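Local coordinates for twin-arginine translocation pathway signal (Rhodoferax ferrireducens, PDB 5IM2), which probably serves as the extracytoplasmic solute-binding protein of a TRAP transporter, and holds a copurified benzoate in its ligand pocket, at residues 99-104 with 157-162. Numbering follows the deposited sequence.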
# COMPACT_ATOMS: atom_id res chain seq x y z
N GLN A 99 9.52 -2.38 -11.25
CA GLN A 99 10.45 -1.48 -11.94
C GLN A 99 10.04 -0.01 -11.89
O GLN A 99 10.83 0.84 -12.31
CB GLN A 99 10.62 -1.95 -13.39
CG GLN A 99 11.37 -3.32 -13.49
CD GLN A 99 11.03 -4.13 -14.77
OE1 GLN A 99 10.51 -3.59 -15.75
NE2 GLN A 99 11.33 -5.43 -14.75
N LEU A 100 8.85 0.32 -11.36
CA LEU A 100 8.37 1.71 -11.39
C LEU A 100 9.34 2.65 -10.70
O LEU A 100 9.71 3.69 -11.26
CB LEU A 100 6.98 1.81 -10.75
CG LEU A 100 5.83 1.38 -11.67
CD1 LEU A 100 4.58 1.15 -10.85
CD2 LEU A 100 5.55 2.36 -12.82
N TYR A 101 9.78 2.30 -9.49
CA TYR A 101 10.64 3.21 -8.74
C TYR A 101 11.89 3.57 -9.55
O TYR A 101 12.21 4.75 -9.70
CB TYR A 101 11.00 2.60 -7.39
CG TYR A 101 11.72 3.56 -6.49
CD1 TYR A 101 11.01 4.44 -5.67
CD2 TYR A 101 13.11 3.63 -6.49
CE1 TYR A 101 11.68 5.34 -4.87
CE2 TYR A 101 13.79 4.52 -5.69
CZ TYR A 101 13.06 5.38 -4.88
OH TYR A 101 13.75 6.28 -4.09
N ASP A 102 12.57 2.58 -10.13
CA ASP A 102 13.77 2.84 -10.91
C ASP A 102 13.48 3.62 -12.19
O ASP A 102 14.37 4.33 -12.68
CB ASP A 102 14.47 1.52 -11.24
CG ASP A 102 15.24 0.99 -10.05
OD1 ASP A 102 15.83 1.83 -9.34
OD2 ASP A 102 15.21 -0.23 -9.79
N GLN A 103 12.27 3.51 -12.74
CA GLN A 103 11.94 4.33 -13.91
C GLN A 103 11.92 5.81 -13.56
O GLN A 103 12.34 6.65 -14.36
CB GLN A 103 10.60 3.93 -14.50
CG GLN A 103 10.60 2.60 -15.23
CD GLN A 103 9.21 2.14 -15.64
OE1 GLN A 103 8.19 2.79 -15.35
NE2 GLN A 103 9.15 0.98 -16.30
N ALA A 104 11.39 6.16 -12.38
CA ALA A 104 11.43 7.55 -11.93
C ALA A 104 12.86 7.95 -11.61
O ALA A 104 13.35 8.98 -12.08
CB ALA A 104 10.53 7.78 -10.71
N PHE A 157 15.07 6.68 0.62
CA PHE A 157 14.56 7.09 -0.68
C PHE A 157 15.35 8.26 -1.25
O PHE A 157 14.81 9.05 -2.03
CB PHE A 157 13.09 7.48 -0.59
CG PHE A 157 12.13 6.33 -0.30
CD1 PHE A 157 11.84 5.37 -1.27
CD2 PHE A 157 11.48 6.24 0.92
CE1 PHE A 157 10.95 4.35 -1.01
CE2 PHE A 157 10.58 5.20 1.18
CZ PHE A 157 10.32 4.27 0.21
N LYS A 158 16.61 8.41 -0.85
CA LYS A 158 17.34 9.64 -1.18
C LYS A 158 17.66 9.76 -2.66
O LYS A 158 18.09 10.84 -3.09
CB LYS A 158 18.64 9.72 -0.37
CG LYS A 158 19.65 8.63 -0.68
CD LYS A 158 20.93 8.83 0.13
CE LYS A 158 22.04 7.92 -0.36
NZ LYS A 158 22.47 6.96 0.68
N ASP A 159 17.42 8.71 -3.44
CA ASP A 159 17.70 8.76 -4.86
C ASP A 159 16.51 9.27 -5.66
O ASP A 159 16.62 9.41 -6.89
CB ASP A 159 18.18 7.39 -5.38
CG ASP A 159 17.31 6.23 -4.93
OD1 ASP A 159 16.42 6.42 -4.08
OD2 ASP A 159 17.55 5.09 -5.42
N THR A 160 15.40 9.64 -4.99
CA THR A 160 14.29 10.33 -5.64
C THR A 160 13.86 11.49 -4.76
O THR A 160 14.33 11.66 -3.63
CB THR A 160 13.10 9.39 -5.91
OG1 THR A 160 12.55 8.86 -4.68
CG2 THR A 160 13.52 8.26 -6.87
N GLN A 161 12.96 12.29 -5.31
CA GLN A 161 12.24 13.31 -4.55
C GLN A 161 10.90 12.71 -4.14
O GLN A 161 10.00 12.54 -4.97
CB GLN A 161 12.11 14.58 -5.40
CG GLN A 161 11.28 15.69 -4.80
CD GLN A 161 11.84 16.27 -3.54
OE1 GLN A 161 11.09 16.79 -2.71
NE2 GLN A 161 13.14 16.23 -3.38
N VAL A 162 10.76 12.35 -2.87
CA VAL A 162 9.51 11.75 -2.41
C VAL A 162 8.48 12.85 -2.19
O VAL A 162 8.69 13.80 -1.42
CB VAL A 162 9.71 10.90 -1.16
CG1 VAL A 162 8.37 10.36 -0.61
CG2 VAL A 162 10.61 9.72 -1.51
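The phenol of Tyr101, on helix 100-106, reaches into the loop ahead of strand 161-167, and its hydroxyl meets Phe157, Asp159 and Thr160. Tyr101 OH donates to Asp159 OD1 at 2.7 Å, the acceptor lying at the ring edge near its plane. The carboxylate is turned across the ring and is met from above its own plane, 41° out of it. Thr160 OG1 stands 2.9 Å from Tyr101 OH and can bond with it, although Phe157 O, 3.5 Å from Thr160 OG1, is a second, weak acceptor for the same proton. With CG anti to the backbone N (chi1 -172°), the Tyr101 ring is carried out from the helix to the polar groups of Asp159 and Thr160. Asp159 adds a long, weak ion pair to Arg122, whose charge may help stabilise the carboxylate.

Apolar contacts flank the hydroxyl. The methyl of Thr160, CG2, lies 3.5 Å from Tyr101 CZ, and Tyr101 CE1 meets Phe157 CD1 at 3.6 Å. The two rings are inclined at 49°, with Tyr101 CZ at the edge of Phe157; Phe123 stacks on Phe157 and meets Tyr101 edge-to-face. A phenylalanine in place of Tyr101 would probably keep much of this ring packing but leave Asp159 OD1 without its short hydrogen bond.

Phe157 to Thr160 form a type I beta turn, closed by Thr160 N to Phe157 O at 3.1 Å. The arrangement thus pins a turn to a helix beside the mixed sheet containing strands 111-114, 262-267 and 161-167, within the two-sheet alpha/beta architecture of a family 7 extracellular solute-binding protein.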